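Local coordinates for separin (Saccharomyces cerevisiae, PDB 5U1T), which cleaves the Scc1 subunit of cohesin as a caspase-like cysteine protease, releasing sister chromatids at anaphase onset, and is held inactive by securin until then, at residues A[757-769]-A[1086-1098]. Sequence-based numbering, arbitrary orientation.
Sequences ISAVIDCRKAQNL and VLNNIDNKNYREF
Tyr1095 lays its ring along helix 756-775, and the chain around it follows that helix for more than three turns. Ile761 CG1 reaches the ring at CE1 (3.7 Å), the two side chains crossing at about a right angle, while Arg764 presses CB on CD1 of Tyr1095 at 3.6 Å. Bends at chi2 and chi3 (-80° and -53°) fold the Arg764 chain back so that NE lies over one ring face; NE itself bonds to the backbone of the chain of another protein, and any cation-pi attraction is long and weak. The Tyr1095 carbonyl receives Asn768 ND2 at 2.8 Å, a bent bond (135° at the hydrogen) whose donor sits above the carbonyl plane. Lys765, extended beyond CG, runs past the edge of the Phe1098 ring, CB 3.7 Å from CE1, lays CE against the carbonyls of Asn1094 and Glu1097, and brings NZ to 3.2 Å from Glu1097 O. An alanine here would keep CB at the ring edge, but would probably leave both carbonyls without the chain beside them, and Glu1097 O without the ammonium. Leu769 CD2 sits over a face of Phe1098, a CH-pi contact 3.9 Å from the centroid. Toward the other end, Ile757 CD1 touches both Val1086 CG1 and Leu1087 CD2, 3.6 Å from each, and Leu1087 also packs on Val760, which helix 782-805 backs through Ile802. The join between helix 756-775 and the end of helix 1075-1088 with the loop after it is thus mainly apolar, with one side-chain-to-backbone hydrogen bond fixing the loop at Tyr1095.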
loop_
_atom_site.group_PDB
_atom_site.type_symbol
_atom_site.label_atom_id
_atom_site.label_comp_id
_atom_site.label_asym_id
_atom_site.label_seq_id
_atom_site.Cartn_x
_atom_site.Cartn_y
_atom_site.Cartn_z
ATOM N N ILE A 757 -9.985 16.391 -13.705
ATOM C CA ILE A 757 -9.000 15.939 -14.683
ATOM C C ILE A 757 -7.674 15.555 -14.041
ATOM O O ILE A 757 -7.218 14.416 -14.157
ATOM C CB ILE A 757 -8.708 17.004 -15.751
ATOM C CG1 ILE A 757 -10.001 17.422 -16.461
ATOM C CG2 ILE A 757 -7.648 16.490 -16.740
ATOM C CD1 ILE A 757 -10.746 16.262 -17.060
ATOM N N SER A 758 -7.056 16.510 -13.365
ATOM C CA SER A 758 -5.755 16.270 -12.778
ATOM C C SER A 758 -5.848 15.166 -11.699
ATOM O O SER A 758 -4.921 14.387 -11.536
ATOM C CB SER A 758 -5.172 17.580 -12.226
ATOM O OG SER A 758 -5.895 18.022 -11.101
ATOM N N ALA A 759 -6.975 15.059 -11.001
ATOM C CA ALA A 759 -7.154 13.929 -10.079
ATOM C C ALA A 759 -7.127 12.592 -10.822
ATOM O O ALA A 759 -6.587 11.613 -10.327
ATOM C CB ALA A 759 -8.443 14.063 -9.299
ATOM N N VAL A 760 -7.720 12.555 -12.012
ATOM C CA VAL A 760 -7.693 11.345 -12.831
ATOM C C VAL A 760 -6.257 11.031 -13.223
ATOM O O VAL A 760 -5.837 9.882 -13.157
ATOM C CB VAL A 760 -8.560 11.468 -14.109
ATOM C CG1 VAL A 760 -8.279 10.318 -15.064
ATOM C CG2 VAL A 760 -10.021 11.488 -13.750
ATOM N N ILE A 761 -5.507 12.057 -13.616
ATOM C CA ILE A 761 -4.125 11.872 -14.042
ATOM C C ILE A 761 -3.252 11.346 -12.904
ATOM O O ILE A 761 -2.488 10.401 -13.101
ATOM C CB ILE A 761 -3.532 13.168 -14.583
ATOM C CG1 ILE A 761 -4.320 13.596 -15.820
ATOM C CG2 ILE A 761 -2.056 12.985 -14.906
ATOM C CD1 ILE A 761 -3.803 14.848 -16.483
ATOM N N ASP A 762 -3.385 11.948 -11.723
ATOM C CA ASP A 762 -2.654 11.518 -10.540
ATOM C C ASP A 762 -2.851 10.032 -10.295
ATOM O O ASP A 762 -1.889 9.256 -10.317
ATOM C CB ASP A 762 -3.092 12.309 -9.313
ATOM C CG ASP A 762 -2.522 13.708 -9.295
ATOM O OD1 ASP A 762 -1.662 14.030 -10.147
ATOM O OD2 ASP A 762 -2.930 14.495 -8.414
ATOM N N CYS A 763 -4.103 9.661 -10.052
ATOM C CA CYS A 763 -4.532 8.271 -9.944
ATOM C C CYS A 763 -3.863 7.329 -10.928
ATOM O O CYS A 763 -3.515 6.208 -10.578
ATOM C CB CYS A 763 -6.042 8.179 -10.158
ATOM S SG CYS A 763 -6.949 7.939 -8.665
ATOM N N ARG A 764 -3.704 7.779 -12.166
ATOM C CA ARG A 764 -3.151 6.927 -13.210
ATOM C C ARG A 764 -1.632 6.801 -13.084
ATOM O O ARG A 764 -1.065 5.777 -13.447
ATOM C CB ARG A 764 -3.541 7.460 -14.591
ATOM C CG ARG A 764 -5.061 7.450 -14.852
ATOM C CD ARG A 764 -5.584 6.077 -15.248
ATOM N NE ARG A 764 -4.807 5.564 -16.367
ATOM C CZ ARG A 764 -3.838 4.662 -16.243
ATOM N NH1 ARG A 764 -3.159 4.273 -17.317
ATOM N NH2 ARG A 764 -3.542 4.149 -15.047
ATOM N N LYS A 765 -0.979 7.838 -12.571
ATOM C CA LYS A 765 0.434 7.753 -12.259
ATOM C C LYS A 765 0.648 6.738 -11.144
ATOM O O LYS A 765 1.576 5.929 -11.192
ATOM C CB LYS A 765 0.985 9.105 -11.839
ATOM C CG LYS A 765 0.974 10.142 -12.905
ATOM C CD LYS A 765 1.477 11.448 -12.336
ATOM C CE LYS A 765 1.363 12.556 -13.357
ATOM N NZ LYS A 765 1.704 13.868 -12.765
ATOM N N ALA A 766 -0.220 6.801 -10.138
ATOM C CA ALA A 766 -0.156 5.903 -9.005
ATOM C C ALA A 766 -0.244 4.466 -9.491
ATOM O O ALA A 766 0.492 3.602 -9.032
ATOM C CB ALA A 766 -1.257 6.205 -8.019
ATOM N N GLN A 767 -1.125 4.213 -10.441
ATOM C CA GLN A 767 -1.288 2.867 -10.965
ATOM C C GLN A 767 -0.142 2.443 -11.868
ATOM O O GLN A 767 0.211 1.269 -11.925
ATOM C CB GLN A 767 -2.594 2.761 -11.731
ATOM C CG GLN A 767 -3.780 2.625 -10.851
ATOM C CD GLN A 767 -4.945 2.015 -11.590
ATOM O OE1 GLN A 767 -5.186 2.326 -12.777
ATOM N NE2 GLN A 767 -5.679 1.122 -10.907
ATOM N N ASN A 768 0.432 3.387 -12.594
ATOM C CA ASN A 768 1.546 3.045 -13.452
ATOM C C ASN A 768 2.792 2.751 -12.626
ATOM O O ASN A 768 3.573 1.867 -12.969
ATOM C CB ASN A 768 1.803 4.160 -14.469
ATOM C CG ASN A 768 0.725 4.223 -15.542
ATOM O OD1 ASN A 768 -0.044 3.278 -15.723
ATOM N ND2 ASN A 768 0.666 5.338 -16.259
ATOM N N LEU A 769 2.956 3.461 -11.533
ATOM C CA LEU A 769 4.086 3.228 -10.681
ATOM C C LEU A 769 3.979 1.872 -10.054
ATOM O O LEU A 769 4.954 1.190 -9.875
ATOM C CB LEU A 769 4.132 4.259 -9.579
ATOM C CG LEU A 769 4.768 5.588 -9.902
ATOM C CD1 LEU A 769 4.803 6.379 -8.631
ATOM C CD2 LEU A 769 6.170 5.401 -10.405
ATOM N N VAL A 1086 -13.283 16.007 -22.822
ATOM C CA VAL A 1086 -11.966 16.399 -22.315
ATOM C C VAL A 1086 -11.101 15.205 -21.895
ATOM O O VAL A 1086 -9.955 15.078 -22.334
ATOM C CB VAL A 1086 -12.087 17.364 -21.122
ATOM C CG1 VAL A 1086 -10.738 17.543 -20.449
ATOM C CG2 VAL A 1086 -12.638 18.704 -21.584
ATOM N N LEU A 1087 -11.660 14.330 -21.060
ATOM C CA LEU A 1087 -10.949 13.155 -20.575
ATOM C C LEU A 1087 -10.504 12.224 -21.701
ATOM O O LEU A 1087 -9.602 11.402 -21.514
ATOM C CB LEU A 1087 -11.813 12.381 -19.578
ATOM C CG LEU A 1087 -11.744 12.878 -18.129
ATOM C CD1 LEU A 1087 -12.727 12.135 -17.253
ATOM C CD2 LEU A 1087 -10.336 12.738 -17.556
ATOM N N ASN A 1088 -11.042 12.407 -22.886
ATOM C CA ASN A 1088 -10.770 11.492 -23.977
ATOM C C ASN A 1088 -9.718 12.046 -24.925
ATOM O O ASN A 1088 -9.082 11.313 -25.643
ATOM C CB ASN A 1088 -12.052 11.200 -24.738
ATOM C CG ASN A 1088 -12.326 9.727 -24.883
ATOM O OD1 ASN A 1088 -11.646 9.038 -25.610
ATOM N ND2 ASN A 1088 -13.339 9.244 -24.203
ATOM N N ASN A 1089 -9.536 13.351 -24.925
ATOM C CA ASN A 1089 -8.503 13.968 -25.737
ATOM C C ASN A 1089 -7.241 14.246 -24.911
ATOM O O ASN A 1089 -6.326 14.940 -25.365
ATOM C CB ASN A 1089 -9.035 15.243 -26.380
ATOM C CG ASN A 1089 -10.100 14.966 -27.447
ATOM O OD1 ASN A 1089 -11.309 14.935 -27.163
ATOM N ND2 ASN A 1089 -9.656 14.775 -28.683
ATOM N N ILE A 1090 -7.199 13.680 -23.704
ATOM C CA ILE A 1090 -6.020 13.735 -22.845
ATOM C C ILE A 1090 -4.806 13.044 -23.466
ATOM O O ILE A 1090 -4.871 11.866 -23.815
ATOM C CB ILE A 1090 -6.280 13.062 -21.477
ATOM C CG1 ILE A 1090 -7.329 13.831 -20.674
ATOM C CG2 ILE A 1090 -4.982 12.945 -20.689
ATOM C CD1 ILE A 1090 -7.300 13.523 -19.172
ATOM N N ASP A 1091 -3.698 13.767 -23.590
ATOM C CA ASP A 1091 -2.457 13.171 -24.066
ATOM C C ASP A 1091 -1.981 12.086 -23.107
ATOM O O ASP A 1091 -1.834 12.326 -21.908
ATOM C CB ASP A 1091 -1.381 14.238 -24.224
ATOM C CG ASP A 1091 -0.157 13.726 -24.951
ATOM O OD1 ASP A 1091 0.401 12.684 -24.536
ATOM O OD2 ASP A 1091 0.248 14.369 -25.950
ATOM N N ASN A 1092 -1.716 10.894 -23.630
ATOM C CA ASN A 1092 -1.343 9.768 -22.772
ATOM C C ASN A 1092 0.039 9.890 -22.126
ATOM O O ASN A 1092 0.357 9.121 -21.226
ATOM C CB ASN A 1092 -1.433 8.456 -23.559
ATOM C CG ASN A 1092 -2.835 7.862 -23.526
ATOM O OD1 ASN A 1092 -3.626 8.008 -24.471
ATOM N ND2 ASN A 1092 -3.162 7.213 -22.420
ATOM N N LYS A 1093 0.845 10.855 -22.565
ATOM C CA LYS A 1093 2.135 11.123 -21.924
ATOM C C LYS A 1093 1.951 11.630 -20.487
ATOM O O LYS A 1093 2.856 11.492 -19.644
ATOM C CB LYS A 1093 2.956 12.146 -22.726
ATOM C CG LYS A 1093 2.833 13.598 -22.225
ATOM C CD LYS A 1093 3.788 14.547 -22.967
ATOM C CE LYS A 1093 3.657 16.006 -22.485
ATOM N NZ LYS A 1093 2.271 16.558 -22.590
ATOM N N ASN A 1094 0.779 12.212 -20.219
ATOM C CA ASN A 1094 0.465 12.810 -18.919
ATOM C C ASN A 1094 0.364 11.774 -17.809
ATOM O O ASN A 1094 0.654 12.054 -16.646
ATOM C CB ASN A 1094 -0.844 13.599 -18.998
ATOM C CG ASN A 1094 -0.688 14.935 -19.716
ATOM O OD1 ASN A 1094 -0.997 15.985 -19.154
ATOM N ND2 ASN A 1094 -0.204 14.901 -20.960
ATOM N N TYR A 1095 -0.042 10.570 -18.185
ATOM C CA TYR A 1095 -0.202 9.483 -17.234
ATOM C C TYR A 1095 1.132 8.846 -16.822
ATOM O O TYR A 1095 1.177 8.058 -15.873
ATOM C CB TYR A 1095 -1.136 8.428 -17.825
ATOM C CG TYR A 1095 -2.506 8.975 -18.147
ATOM C CD1 TYR A 1095 -3.173 9.794 -17.250
ATOM C CD2 TYR A 1095 -3.123 8.691 -19.360
ATOM C CE1 TYR A 1095 -4.435 10.303 -17.543
ATOM C CE2 TYR A 1095 -4.384 9.197 -19.666
ATOM C CZ TYR A 1095 -5.035 10.001 -18.752
ATOM O OH TYR A 1095 -6.288 10.511 -19.043
ATOM N N ARG A 1096 2.215 9.195 -17.512
ATOM C CA ARG A 1096 3.515 8.589 -17.216
ATOM C C ARG A 1096 4.641 9.595 -16.943
ATOM O O ARG A 1096 5.820 9.282 -17.141
ATOM C CB ARG A 1096 3.926 7.657 -18.364
ATOM C CG ARG A 1096 3.563 6.203 -18.111
ATOM C CD ARG A 1096 3.362 5.428 -19.414
ATOM N NE ARG A 1096 2.497 4.258 -19.209
ATOM C CZ ARG A 1096 2.111 3.415 -20.167
ATOM N NH1 ARG A 1096 1.319 2.388 -19.864
ATOM N NH2 ARG A 1096 2.513 3.597 -21.424
ATOM N N GLU A 1097 4.296 10.788 -16.470
ATOM C CA GLU A 1097 5.326 11.768 -16.124
ATOM C C GLU A 1097 5.283 12.087 -14.623
ATOM O O GLU A 1097 4.302 12.630 -14.117
ATOM C CB GLU A 1097 5.172 13.024 -16.992
ATOM C CG GLU A 1097 5.644 12.781 -18.444
ATOM C CD GLU A 1097 5.341 13.940 -19.404
ATOM O OE1 GLU A 1097 6.131 14.146 -20.361
ATOM O OE2 GLU A 1097 4.309 14.634 -19.215
ATOM N N PHE A 1098 6.359 11.724 -13.920
ATOM C CA PHE A 1098 6.371 11.713 -12.454
ATOM C C PHE A 1098 7.144 12.871 -11.804
ATOM O O PHE A 1098 6.695 13.454 -10.806
ATOM C CB PHE A 1098 6.945 10.392 -11.984
ATOM C CG PHE A 1098 6.266 9.194 -12.579
ATOM C CD1 PHE A 1098 4.890 9.069 -12.545
ATOM C CD2 PHE A 1098 7.002 8.182 -13.166
ATOM C CE1 PHE A 1098 4.260 7.950 -13.083
ATOM C CE2 PHE A 1098 6.377 7.067 -13.707
ATOM C CZ PHE A 1098 5.005 6.953 -13.665
#